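Local coordinates for phiAB6 tailspike (Unidentified phage, PDB 5JS4), which fragments the exopolysaccharide of Acinetobacter baumannii, acting as the trimeric, beta-helical tailspike of a bacteriophage, at residues 178-183 against 208-213; 192-195 against 199-202; 492-497 against 523-528; 537-540 against 545-548; 679-682 against 687-690. All coordinates share one frame; numbering follows the deposited sequence.

Interaction 1 (178-183 against 208-213); sequences KYFNPE and TSNPNV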
loop_
_atom_site.group_PDB
_atom_site.type_symbol
_atom_site.label_atom_id
_atom_site.label_comp_id
_atom_site.label_asym_id
_atom_site.label_seq_id
_atom_site.Cartn_x
_atom_site.Cartn_y
_atom_site.Cartn_z
ATOM N N LYS A 178 -69.069 -0.852 32.020
ATOM C CA LYS A 178 -69.615 0.236 32.820
ATOM C C LYS A 178 -68.968 1.527 32.364
ATOM O O LYS A 178 -67.743 1.634 32.343
ATOM C CB LYS A 178 -69.344 0.019 34.311
ATOM C CG LYS A 178 -70.174 -1.079 34.957
ATOM C CD LYS A 178 -71.646 -0.710 35.064
ATOM C CE LYS A 178 -72.492 -1.918 35.429
ATOM N NZ LYS A 178 -73.917 -1.556 35.660
ATOM N N TYR A 179 -69.793 2.492 31.977
ATOM C CA TYR A 179 -69.308 3.813 31.614
ATOM C C TYR A 179 -69.333 4.726 32.835
ATOM O O TYR A 179 -69.892 4.372 33.878
ATOM C CB TYR A 179 -70.156 4.400 30.489
ATOM C CG TYR A 179 -70.052 3.640 29.183
ATOM C CD1 TYR A 179 -68.858 3.607 28.469
ATOM C CD2 TYR A 179 -71.152 2.971 28.653
ATOM C CE1 TYR A 179 -68.758 2.921 27.269
ATOM C CE2 TYR A 179 -71.062 2.283 27.453
ATOM C CZ TYR A 179 -69.865 2.264 26.765
ATOM O OH TYR A 179 -69.764 1.587 25.572
ATOM N N PHE A 180 -68.723 5.898 32.705
ATOM C CA PHE A 180 -68.681 6.862 33.802
ATOM C C PHE A 180 -70.088 7.306 34.205
ATOM O O PHE A 180 -70.949 7.526 33.352
ATOM C CB PHE A 180 -67.840 8.085 33.426
ATOM C CG PHE A 180 -67.795 9.140 34.497
ATOM C CD1 PHE A 180 -66.980 8.985 35.608
ATOM C CD2 PHE A 180 -68.578 10.282 34.398
ATOM C CE1 PHE A 180 -66.939 9.951 36.601
ATOM C CE2 PHE A 180 -68.545 11.250 35.388
ATOM C CZ PHE A 180 -67.723 11.086 36.489
ATOM N N ASN A 181 -70.295 7.429 35.513
ATOM C CA ASN A 181 -71.561 7.855 36.097
ATOM C C ASN A 181 -71.257 8.945 37.127
ATOM O O ASN A 181 -70.574 8.681 38.112
ATOM C CB ASN A 181 -72.245 6.655 36.758
ATOM C CG ASN A 181 -73.605 6.989 37.356
ATOM O OD1 ASN A 181 -73.919 8.146 37.636
ATOM N ND2 ASN A 181 -74.418 5.958 37.569
ATOM N N PRO A 182 -71.764 10.174 36.908
ATOM C CA PRO A 182 -71.410 11.275 37.814
ATOM C C PRO A 182 -71.929 11.135 39.254
ATOM O O PRO A 182 -71.473 11.866 40.136
ATOM C CB PRO A 182 -72.023 12.504 37.133
ATOM C CG PRO A 182 -73.115 11.970 36.277
ATOM C CD PRO A 182 -72.670 10.610 35.831
ATOM N N GLU A 183 -72.852 10.203 39.487
ATOM C CA GLU A 183 -73.401 9.952 40.823
ATOM C C GLU A 183 -72.509 9.042 41.673
ATOM O O GLU A 183 -72.728 8.907 42.877
ATOM C CB GLU A 183 -74.787 9.306 40.709
ATOM C CG GLU A 183 -75.805 10.097 39.895
ATOM C CD GLU A 183 -76.192 11.418 40.533
ATOM O OE1 GLU A 183 -76.027 11.571 41.762
ATOM O OE2 GLU A 183 -76.674 12.307 39.799
ATOM N N THR A 208 -64.071 11.249 41.734
ATOM C CA THR A 208 -65.330 11.720 41.164
ATOM C C THR A 208 -65.106 12.493 39.862
ATOM O O THR A 208 -66.001 13.199 39.395
ATOM C CB THR A 208 -66.088 12.611 42.169
ATOM O OG1 THR A 208 -65.279 13.742 42.510
ATOM C CG2 THR A 208 -66.418 11.830 43.435
ATOM N N SER A 209 -63.915 12.356 39.281
ATOM C CA SER A 209 -63.573 13.042 38.040
ATOM C C SER A 209 -63.935 12.163 36.847
ATOM O O SER A 209 -63.716 10.953 36.867
ATOM C CB SER A 209 -62.083 13.387 38.006
ATOM O OG SER A 209 -61.286 12.215 38.013
ATOM N N ASN A 210 -64.494 12.787 35.818
ATOM C CA ASN A 210 -64.878 12.092 34.597
ATOM C C ASN A 210 -63.644 11.864 33.723
ATOM O O ASN A 210 -63.083 12.819 33.185
ATOM C CB ASN A 210 -65.922 12.926 33.849
ATOM C CG ASN A 210 -66.450 12.238 32.603
ATOM O OD1 ASN A 210 -65.970 11.178 32.203
ATOM N ND2 ASN A 210 -67.451 12.851 31.978
ATOM N N PRO A 211 -63.224 10.595 33.558
ATOM C CA PRO A 211 -62.001 10.332 32.799
ATOM C C PRO A 211 -62.104 10.682 31.309
ATOM O O PRO A 211 -61.077 10.827 30.651
ATOM C CB PRO A 211 -61.782 8.830 32.995
ATOM C CG PRO A 211 -63.142 8.280 33.226
ATOM C CD PRO A 211 -63.886 9.347 33.981
ATOM N N ASN A 212 -63.327 10.817 30.799
ATOM C CA ASN A 212 -63.557 11.210 29.404
ATOM C C ASN A 212 -63.140 12.645 29.102
ATOM O O ASN A 212 -62.813 12.965 27.960
ATOM C CB ASN A 212 -65.028 11.025 29.032
ATOM C CG ASN A 212 -65.456 9.571 29.069
ATOM O OD1 ASN A 212 -65.090 8.786 28.194
ATOM N ND2 ASN A 212 -66.229 9.203 30.086
ATOM N N VAL A 213 -63.164 13.503 30.122
ATOM C CA VAL A 213 -62.732 14.901 29.976
ATOM C C VAL A 213 -61.516 15.258 30.841
ATOM O O VAL A 213 -60.855 16.264 30.584
ATOM C CB VAL A 213 -63.884 15.894 30.274
ATOM C CG1 VAL A 213 -65.041 15.671 29.310
ATOM C CG2 VAL A 213 -64.363 15.785 31.718
HETATM O O HOH W 1 -67.356 6.559 30.288
HETATM O O HOH W 2 -68.829 12.976 39.177
#
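The ring of F180 lies flat against N210, whose side chain folds back into an Asx turn between strands 199-202 and 218-220, at the N-terminal end of the modelled chain. CG of F180 is anti to the backbone N (chi1 178°), which carries the ring across to the other loop. Starting at the root, F180 CB sits 3.9 Å from N212 ND2. Farther out, F180 CD2 comes to 3.4 Å from N210 CG, and ring and amide planes are only 7° apart, a true stack. F180 CE2 lies next to N210 CB, while N210 CA places its C-H over the face as a CH-pi contact, 3.6 Å from the F180 ring centroid. Along the other flank F180 CD1 meets P211 CD at 3.5 Å, and CE1 approaches the carbonyl O of S209. The tip, CZ, has T208 O near the plane of the ring.

The stacked amide is held in turn by N212. N210 OD1 accepts from both the backbone N and ND2 of N212, the latter in the carbonyl plane on a lone pair, the former from above that plane. These two bonds should limit rotation of the N210 amide. N212 OD1 turns to the backbone N of D195, tying the turn to the neighbouring hairpin. A water bridges the loops, accepting from F180 N and from N212 ND2, each at 2.9 Å.

Interaction 2 (192-195 against 199-202); sequences IMLD and IVRS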
loop_
_atom_site.group_PDB
_atom_site.type_symbol
_atom_site.label_atom_id
_atom_site.label_comp_id
_atom_site.label_asym_id
_atom_site.label_seq_id
_atom_site.Cartn_x
_atom_site.Cartn_y
_atom_site.Cartn_z
ATOM N N ILE A 192 -63.451 1.243 35.080
ATOM C CA ILE A 192 -64.610 1.508 34.230
ATOM C C ILE A 192 -64.118 1.721 32.805
ATOM O O ILE A 192 -62.910 1.732 32.555
ATOM C CB ILE A 192 -65.420 2.742 34.693
ATOM C CG1 ILE A 192 -64.538 3.993 34.766
ATOM C CG2 ILE A 192 -66.076 2.469 36.037
ATOM C CD1 ILE A 192 -65.322 5.284 34.894
ATOM N N MET A 193 -65.056 1.888 31.878
ATOM C CA MET A 193 -64.728 2.142 30.484
ATOM C C MET A 193 -64.939 3.606 30.139
ATOM O O MET A 193 -65.942 4.207 30.528
ATOM C CB MET A 193 -65.610 1.301 29.557
ATOM C CG MET A 193 -65.236 -0.168 29.485
ATOM S SD MET A 193 -65.634 -1.084 30.984
ATOM C CE MET A 193 -65.409 -2.761 30.398
ATOM N N LEU A 194 -63.988 4.164 29.397
ATOM C CA LEU A 194 -64.197 5.419 28.686
ATOM C C LEU A 194 -65.301 5.207 27.658
ATOM O O LEU A 194 -65.614 4.070 27.299
ATOM C CB LEU A 194 -62.912 5.849 27.973
ATOM C CG LEU A 194 -61.721 6.197 28.864
ATOM C CD1 LEU A 194 -60.450 6.327 28.041
ATOM C CD2 LEU A 194 -61.994 7.475 29.639
ATOM N N ASP A 195 -65.880 6.298 27.169
ATOM C CA ASP A 195 -66.953 6.207 26.174
ATOM C C ASP A 195 -66.520 5.476 24.894
ATOM O O ASP A 195 -67.353 4.877 24.213
ATOM C CB ASP A 195 -67.496 7.600 25.840
ATOM C CG ASP A 195 -68.267 8.229 26.997
ATOM O OD1 ASP A 195 -68.633 7.513 27.958
ATOM O OD2 ASP A 195 -68.517 9.452 26.941
ATOM N N ILE A 199 -60.566 0.702 28.880
ATOM C CA ILE A 199 -60.677 0.650 30.336
ATOM C C ILE A 199 -59.693 1.604 31.010
ATOM O O ILE A 199 -58.526 1.699 30.622
ATOM C CB ILE A 199 -60.482 -0.785 30.877
ATOM C CG1 ILE A 199 -61.684 -1.647 30.479
ATOM C CG2 ILE A 199 -60.326 -0.777 32.393
ATOM C CD1 ILE A 199 -61.570 -3.104 30.882
ATOM N N VAL A 200 -60.184 2.310 32.024
ATOM C CA VAL A 200 -59.338 3.139 32.873
ATOM C C VAL A 200 -59.440 2.659 34.315
ATOM O O VAL A 200 -60.464 2.116 34.734
ATOM C CB VAL A 200 -59.681 4.645 32.778
ATOM C CG1 VAL A 200 -59.259 5.197 31.423
ATOM C CG2 VAL A 200 -61.161 4.909 33.034
ATOM N N ARG A 201 -58.358 2.869 35.054
ATOM C CA ARG A 201 -58.218 2.435 36.432
ATOM C C ARG A 201 -57.983 3.671 37.289
ATOM O O ARG A 201 -57.134 4.495 36.958
ATOM C CB ARG A 201 -57.024 1.488 36.518
ATOM C CG ARG A 201 -56.496 1.176 37.905
ATOM C CD ARG A 201 -55.267 0.299 37.762
ATOM N NE ARG A 201 -54.604 0.026 39.028
ATOM C CZ ARG A 201 -53.622 -0.860 39.189
ATOM N NH1 ARG A 201 -53.174 -1.572 38.158
ATOM N NH2 ARG A 201 -53.080 -1.034 40.388
ATOM N N SER A 202 -58.729 3.802 38.380
ATOM C CA SER A 202 -58.532 4.925 39.292
ATOM C C SER A 202 -57.258 4.734 40.104
ATOM O O SER A 202 -57.027 3.663 40.666
ATOM C CB SER A 202 -59.714 5.081 40.239
ATOM O OG SER A 202 -59.493 6.180 41.111
#
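V200 presents its two methyls to different neighbours: CG1 goes to L194, CG2 to I192. The isobutyl group of L194 stands at about a right angle to the valine and cups CG1 between its branches, with L194 CG 3.7 Å from V200 CG1 and both leucine methyls close behind. On the same side, I192 CG1 meets V200 CG2 at 3.9 Å. Its chi1 of 56° sets I192 CG1 between the backbone N and the carbonyl carbon. Beneath these side chains runs an antiparallel beta hairpin, in which I192 and V200 form the hydrogen-bonded pair: V200 N reaches I192 O at 2.8 Å, and I192 N returns a longer bond of 3.1 Å to V200 O. The other face carries M193 and I199, a non-hydrogen-bonded pair pointing the same way. Bent at chi2 (72°), the M193 thioether follows the isoleucine arm, its CG, SD and CE all lying against I199 CG1 and its CE also 3.9 Å from I199 CD1. R191 of the third subunit packs on both, whereas W218 of the next strand lies against I192 and V200.

Interaction 3 (492-497 against 523-528); sequences TGYVKL and SAEGIS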
loop_
_atom_site.group_PDB
_atom_site.type_symbol
_atom_site.label_atom_id
_atom_site.label_comp_id
_atom_site.label_asym_id
_atom_site.label_seq_id
_atom_site.Cartn_x
_atom_site.Cartn_y
_atom_site.Cartn_z
ATOM N N THR A 492 0.241 3.671 -6.219
ATOM C CA THR A 492 0.923 2.455 -5.780
ATOM C C THR A 492 0.062 1.193 -5.805
ATOM O O THR A 492 0.367 0.216 -5.127
ATOM C CB THR A 492 1.541 2.670 -4.387
ATOM O OG1 THR A 492 0.532 3.125 -3.479
ATOM C CG2 THR A 492 2.647 3.704 -4.464
ATOM N N GLY A 493 -0.992 1.207 -6.612
ATOM C CA GLY A 493 -1.721 -0.011 -6.951
ATOM C C GLY A 493 -1.833 -0.125 -8.457
ATOM O O GLY A 493 -1.674 0.862 -9.179
ATOM N N TYR A 494 -2.088 -1.334 -8.944
ATOM C CA TYR A 494 -2.315 -1.518 -10.367
ATOM C C TYR A 494 -3.639 -0.866 -10.771
ATOM O O TYR A 494 -4.642 -0.988 -10.064
ATOM C CB TYR A 494 -2.319 -3.002 -10.743
ATOM C CG TYR A 494 -2.407 -3.218 -12.237
ATOM C CD1 TYR A 494 -1.307 -2.993 -13.056
ATOM C CD2 TYR A 494 -3.598 -3.620 -12.833
ATOM C CE1 TYR A 494 -1.388 -3.170 -14.429
ATOM C CE2 TYR A 494 -3.688 -3.801 -14.203
ATOM C CZ TYR A 494 -2.580 -3.575 -14.996
ATOM O OH TYR A 494 -2.663 -3.749 -16.358
ATOM N N VAL A 495 -3.627 -0.159 -11.899
ATOM C CA VAL A 495 -4.840 0.419 -12.468
ATOM C C VAL A 495 -5.174 -0.345 -13.748
ATOM O O VAL A 495 -4.488 -0.209 -14.765
ATOM C CB VAL A 495 -4.681 1.927 -12.758
ATOM C CG1 VAL A 495 -5.935 2.492 -13.413
ATOM C CG2 VAL A 495 -4.374 2.685 -11.477
ATOM N N LYS A 496 -6.220 -1.163 -13.680
ATOM C CA LYS A 496 -6.699 -1.920 -14.834
ATOM C C LYS A 496 -7.497 -0.989 -15.741
ATOM O O LYS A 496 -8.420 -0.313 -15.281
ATOM C CB LYS A 496 -7.570 -3.093 -14.376
ATOM C CG LYS A 496 -8.067 -4.008 -15.487
ATOM C CD LYS A 496 -6.969 -4.909 -16.022
ATOM C CE LYS A 496 -7.512 -5.913 -17.027
ATOM N NZ LYS A 496 -6.449 -6.841 -17.496
ATOM N N LEU A 497 -7.135 -0.962 -17.023
ATOM C CA LEU A 497 -7.778 -0.093 -18.009
ATOM C C LEU A 497 -8.358 -0.934 -19.142
ATOM O O LEU A 497 -7.619 -1.620 -19.854
ATOM C CB LEU A 497 -6.768 0.901 -18.578
ATOM C CG LEU A 497 -6.050 1.804 -17.569
ATOM C CD1 LEU A 497 -4.848 2.478 -18.214
ATOM C CD2 LEU A 497 -6.993 2.839 -16.977
ATOM N N SER A 523 3.843 -0.504 -9.687
ATOM C CA SER A 523 3.009 -1.643 -10.044
ATOM C C SER A 523 3.863 -2.628 -10.820
ATOM O O SER A 523 5.045 -2.387 -11.051
ATOM C CB SER A 523 1.820 -1.207 -10.901
ATOM O OG SER A 523 2.222 -0.969 -12.236
ATOM N N ALA A 524 3.254 -3.724 -11.255
ATOM C CA ALA A 524 3.952 -4.684 -12.100
ATOM C C ALA A 524 4.415 -4.074 -13.427
ATOM O O ALA A 524 5.277 -4.641 -14.092
ATOM C CB ALA A 524 3.071 -5.892 -12.356
ATOM N N GLU A 525 3.837 -2.930 -13.801
ATOM C CA GLU A 525 4.226 -2.202 -15.014
ATOM C C GLU A 525 5.571 -1.496 -14.870
ATOM O O GLU A 525 6.210 -1.167 -15.865
ATOM C CB GLU A 525 3.179 -1.142 -15.376
ATOM C CG GLU A 525 1.775 -1.664 -15.623
ATOM C CD GLU A 525 0.812 -0.557 -16.016
ATOM O OE1 GLU A 525 0.756 0.474 -15.311
ATOM O OE2 GLU A 525 0.105 -0.715 -17.032
ATOM N N GLY A 526 5.987 -1.234 -13.633
ATOM C CA GLY A 526 7.228 -0.513 -13.388
ATOM C C GLY A 526 7.223 0.251 -12.082
ATOM O O GLY A 526 6.183 0.413 -11.435
ATOM N N ILE A 527 8.410 0.704 -11.698
ATOM C CA ILE A 527 8.598 1.533 -10.521
ATOM C C ILE A 527 9.160 2.854 -11.021
ATOM O O ILE A 527 10.258 2.884 -11.570
ATOM C CB ILE A 527 9.603 0.888 -9.552
ATOM C CG1 ILE A 527 9.106 -0.490 -9.097
ATOM C CG2 ILE A 527 9.858 1.799 -8.360
ATOM C CD1 ILE A 527 10.230 -1.439 -8.739
ATOM N N SER A 528 8.414 3.940 -10.849
ATOM C CA SER A 528 8.838 5.224 -11.390
ATOM C C SER A 528 8.566 6.370 -10.446
ATOM O O SER A 528 7.794 6.248 -9.495
ATOM C CB SER A 528 8.137 5.508 -12.720
ATOM O OG SER A 528 6.776 5.836 -12.506
HETATM O O HOH W 3 -0.488 -3.306 -17.872
HETATM O O HOH W 4 -2.294 1.293 -15.489
HETATM O O HOH W 5 -0.512 0.659 -12.636
#
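With CG anti to the backbone N (chi1 -174°), the ring of Y494 swings out toward E525, whose own chain runs extended beyond CG (chi2 -178°) and crosses it at about a right angle. The meeting is at the ring edge: Y494 CE1 touches E525 CG at 3.7 Å, and the carboxylate is turned 74° from the ring plane. S523 OG lies near the same plane but farther off, 4.2 Å from Y494 CD1. S523 OG accepts from E525 N at 3.0 Å, an ST turn within the type I beta turn from S523 to G526. This tight turn reverses the chain between strands 519-523 and 526-530 at the C-terminal end of the parallel beta-helix, where the coils give way to antiparallel pairing, while Y494 leads into strand 495-498. No direct hydrogen bond joins the two segments; water does so instead. One water lies 2.7 Å from Y494 OH and donates to E525 OE2, while another gives its protons to V495 O, at 2.8 Å, and to E525 OE1. A third donates to E525 OE1 and has weak links to V495 N and S523 OG. H458 of the third subunit stacks on the Y494 ring.

Interaction 4 (537-540 against 545-548); sequences KMLM and FKTG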
loop_
_atom_site.group_PDB
_atom_site.type_symbol
_atom_site.label_atom_id
_atom_site.label_comp_id
_atom_site.label_asym_id
_atom_site.label_seq_id
_atom_site.Cartn_x
_atom_site.Cartn_y
_atom_site.Cartn_z
ATOM N N LYS A 537 12.325 11.910 -15.076
ATOM C CA LYS A 537 11.569 10.758 -14.605
ATOM C C LYS A 537 12.480 9.546 -14.653
ATOM O O LYS A 537 13.146 9.312 -15.660
ATOM C CB LYS A 537 10.324 10.514 -15.469
ATOM C CG LYS A 537 9.456 9.343 -15.006
ATOM C CD LYS A 537 8.124 9.283 -15.742
ATOM C CE LYS A 537 7.231 8.174 -15.203
ATOM N NZ LYS A 537 5.926 8.083 -15.915
ATOM N N MET A 538 12.524 8.794 -13.557
ATOM C CA MET A 538 13.262 7.538 -13.525
ATOM C C MET A 538 12.278 6.389 -13.432
ATOM O O MET A 538 11.267 6.485 -12.739
ATOM C CB MET A 538 14.224 7.483 -12.335
ATOM C CG MET A 538 15.521 8.252 -12.526
ATOM S SD MET A 538 16.518 7.787 -13.957
ATOM C CE MET A 538 16.812 6.053 -13.656
ATOM N N LEU A 539 12.606 5.309 -14.134
ATOM C CA LEU A 539 11.782 4.115 -14.218
ATOM C C LEU A 539 12.674 2.884 -14.068
ATOM O O LEU A 539 13.690 2.776 -14.756
ATOM C CB LEU A 539 11.064 4.092 -15.570
ATOM C CG LEU A 539 10.370 2.810 -16.032
ATOM C CD1 LEU A 539 9.267 2.400 -15.073
ATOM C CD2 LEU A 539 9.812 3.009 -17.431
ATOM N N MET A 540 12.313 1.985 -13.151
ATOM C CA MET A 540 12.971 0.681 -13.026
ATOM C C MET A 540 12.030 -0.408 -13.542
ATOM O O MET A 540 10.853 -0.459 -13.167
ATOM C CB MET A 540 13.417 0.381 -11.581
ATOM C CG MET A 540 14.286 -0.873 -11.486
ATOM S SD MET A 540 15.213 -1.138 -9.958
ATOM C CE MET A 540 14.008 -2.053 -9.000
ATOM N N PHE A 545 16.930 0.258 -16.326
ATOM C CA PHE A 545 16.456 1.606 -16.037
ATOM C C PHE A 545 16.143 2.412 -17.281
ATOM O O PHE A 545 16.768 2.236 -18.326
ATOM C CB PHE A 545 17.501 2.344 -15.207
ATOM C CG PHE A 545 17.868 1.622 -13.950
ATOM C CD1 PHE A 545 17.011 1.639 -12.865
ATOM C CD2 PHE A 545 19.046 0.894 -13.869
ATOM C CE1 PHE A 545 17.334 0.963 -11.702
ATOM C CE2 PHE A 545 19.375 0.217 -12.709
ATOM C CZ PHE A 545 18.514 0.253 -11.627
ATOM N N LYS A 546 15.168 3.307 -17.144
ATOM C CA LYS A 546 14.824 4.247 -18.199
ATOM C C LYS A 546 14.686 5.646 -17.611
ATOM O O LYS A 546 14.186 5.814 -16.497
ATOM C CB LYS A 546 13.536 3.825 -18.902
ATOM C CG LYS A 546 13.631 2.454 -19.544
ATOM C CD LYS A 546 12.429 2.160 -20.421
ATOM C CE LYS A 546 12.578 0.826 -21.128
ATOM N NZ LYS A 546 11.423 0.583 -22.028
ATOM N N THR A 547 15.133 6.639 -18.372
ATOM C CA THR A 547 15.095 8.033 -17.939
ATOM C C THR A 547 14.275 8.859 -18.921
ATOM O O THR A 547 14.270 8.577 -20.116
ATOM C CB THR A 547 16.512 8.639 -17.795
ATOM O OG1 THR A 547 16.409 10.037 -17.495
ATOM C CG2 THR A 547 17.350 8.449 -19.067
ATOM N N GLY A 548 13.590 9.875 -18.404
ATOM C CA GLY A 548 12.765 10.767 -19.217
ATOM C C GLY A 548 13.457 12.009 -19.756
ATOM O O GLY A 548 12.893 12.702 -20.603
HETATM O O HOH W 6 15.157 11.667 -15.549
#
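K537 O takes the shortest bond of the pair, 2.8 Å from G548 N, with the donor in the carbonyl plane although the N-H points somewhat off line (144°). T547 CA also approaches this oxygen, giving a CA-H...O contact of 3.3 Å. Further along, L539 and K546 exchange two backbone bonds: L539 N to K546 O and K546 N to L539 O, both 2.9 Å long. M538 faces T547 between these rungs and M540 faces F545 beyond the L539-K546 pair, both as non-hydrogen-bonded pairs.

The side chains divide between two faces. On one, M540 and F545 run side by side; CG anti to the backbone N (chi1 -171°) and an extended chi2 (165°) carry the M540 sulfur obliquely beside the ring in a Met-aromatic contact, M540 SD being 3.5 Å from F545 CE1. M538 curls back through bends at chi2 and chi3; its SD rests 3.9 Å from T547 CB, and its CE turns toward F545 CB. On the other face, L539 CD2 lies along the aliphatic chain of K546, 4.1 Å from K546 CD. A water accepts from K537 N and donates to T547 OG1, which itself bonds to T551 O.

F545 rings of all three subunits meet edge-to-face, and residues 545-547 join a parallel beta ladder with the third subunit. The arrangement is thus an antiparallel beta hairpin whose sheet runs on across the interface of the trimeric tailspike.

Interaction 5 (679-682 against 687-690); sequences ETYA and SYTE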
loop_
_atom_site.group_PDB
_atom_site.type_symbol
_atom_site.label_atom_id
_atom_site.label_comp_id
_atom_site.label_asym_id
_atom_site.label_seq_id
_atom_site.Cartn_x
_atom_site.Cartn_y
_atom_site.Cartn_z
ATOM N N GLU A 679 59.128 19.194 -12.305
ATOM C CA GLU A 679 58.884 19.007 -10.879
ATOM C C GLU A 679 58.032 20.129 -10.291
ATOM O O GLU A 679 57.976 21.228 -10.836
ATOM C CB GLU A 679 60.219 18.890 -10.140
ATOM C CG GLU A 679 61.024 17.679 -10.598
ATOM C CD GLU A 679 62.146 17.304 -9.653
ATOM O OE1 GLU A 679 63.022 18.161 -9.393
ATOM O OE2 GLU A 679 62.159 16.141 -9.183
ATOM N N THR A 680 57.353 19.829 -9.187
ATOM C CA THR A 680 56.590 20.832 -8.434
ATOM C C THR A 680 57.485 21.588 -7.455
ATOM O O THR A 680 57.262 22.766 -7.179
ATOM C CB THR A 680 55.455 20.180 -7.631
ATOM O OG1 THR A 680 55.965 19.040 -6.927
ATOM C CG2 THR A 680 54.321 19.746 -8.557
ATOM N N TYR A 681 58.454 20.869 -6.899
ATOM C CA TYR A 681 59.519 21.422 -6.059
ATOM C C TYR A 681 60.762 20.570 -6.307
ATOM O O TYR A 681 60.659 19.453 -6.817
ATOM C CB TYR A 681 59.130 21.401 -4.574
ATOM C CG TYR A 681 58.698 20.044 -4.057
ATOM C CD1 TYR A 681 59.631 19.111 -3.614
ATOM C CD2 TYR A 681 57.352 19.694 -4.008
ATOM C CE1 TYR A 681 59.238 17.869 -3.147
ATOM C CE2 TYR A 681 56.948 18.451 -3.548
ATOM C CZ TYR A 681 57.892 17.543 -3.118
ATOM O OH TYR A 681 57.498 16.308 -2.659
ATOM N N ALA A 682 61.931 21.086 -5.945
ATOM C CA ALA A 682 63.192 20.392 -6.209
ATOM C C ALA A 682 63.187 18.982 -5.621
ATOM O O ALA A 682 63.056 18.810 -4.413
ATOM C CB ALA A 682 64.358 21.194 -5.650
ATOM N N SER A 687 62.468 11.911 -6.013
ATOM C CA SER A 687 62.286 11.284 -4.708
ATOM C C SER A 687 60.873 10.753 -4.443
ATOM O O SER A 687 60.723 9.706 -3.820
ATOM C CB SER A 687 62.677 12.269 -3.604
ATOM O OG SER A 687 64.031 12.651 -3.751
ATOM N N TYR A 688 59.847 11.463 -4.914
ATOM C CA TYR A 688 58.466 11.162 -4.517
ATOM C C TYR A 688 57.506 10.912 -5.687
ATOM O O TYR A 688 56.304 10.773 -5.475
ATOM C CB TYR A 688 57.933 12.282 -3.621
ATOM C CG TYR A 688 58.829 12.539 -2.433
ATOM C CD1 TYR A 688 58.939 11.602 -1.413
ATOM C CD2 TYR A 688 59.592 13.701 -2.347
ATOM C CE1 TYR A 688 59.772 11.823 -0.327
ATOM C CE2 TYR A 688 60.430 13.931 -1.268
ATOM C CZ TYR A 688 60.514 12.987 -0.262
ATOM O OH TYR A 688 61.345 13.210 0.817
ATOM N N THR A 689 58.051 10.816 -6.898
ATOM C CA THR A 689 57.260 10.669 -8.138
ATOM C C THR A 689 56.080 11.645 -8.226
ATOM O O THR A 689 54.998 11.292 -8.691
ATOM C CB THR A 689 56.772 9.212 -8.388
ATOM O OG1 THR A 689 55.942 8.764 -7.311
ATOM C CG2 THR A 689 57.951 8.271 -8.567
ATOM N N GLU A 690 56.300 12.880 -7.781
ATOM C CA GLU A 690 55.330 13.947 -7.975
ATOM C C GLU A 690 55.832 14.894 -9.061
ATOM O O GLU A 690 56.992 15.313 -9.045
ATOM C CB GLU A 690 55.084 14.717 -6.678
ATOM C CG GLU A 690 54.144 15.894 -6.876
ATOM C CD GLU A 690 53.790 16.586 -5.583
ATOM O OE1 GLU A 690 53.178 15.930 -4.715
ATOM O OE2 GLU A 690 54.114 17.785 -5.450
HETATM O O HOH W 7 54.873 15.788 -2.497
#
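T680 and E690 make the direct polar link: T680 OG1 donates to E690 OE2 at 2.7 Å, and OE2 accepts through its anti lone pair. The glutamate reaches across because its CG is anti to the backbone N (chi1 176°) and its chain stays extended. A second, indirect link passes through water, which donates to E690 OE1 at 2.8 Å and lies 2.7 Å from Y681 OH, in the plane of the Y681 ring. Each carboxylate oxygen therefore has a hydrogen-bond partner.

The remaining contacts are made by the Y681 side chain. Its CE2 lies 3.5 Å from E690 OE2, with ring and carboxylate planes 78° apart. At the far end of the ring Y681 OH comes 3.4 Å from Y688 CD2, the two tyrosine side chains crossing at about a right angle.

S684 OG, within the intervening chain, bonds to T680 N and E690 O. The whole is a surface loop followed by the short helix 684-688, which T689 leaves with positive phi, connecting antiparallel strands 672-678 and 690-699.

Interactions 1 and 2 share the N-terminal region, interaction 2 nested within the loop closed by interaction 1; K178 O probably accepts a hydrogen bond from M193 N between them. Interactions 3 and 4 likewise adjoin, through the neighbouring strands 526-530 and 537-541, at the end of the beta-helix. Interaction 5 stands apart, its centre about 133 Å from that of interaction 1, on the opposite side of the chain's centre. The two hairpins, 2 and 4, are buried and combine backbone pairing with apolar side chains. Interactions 1 and 5 are surface contacts, one based on an amide-ring stack, the other on a carboxylate; partly buried interaction 3 relies largely on water.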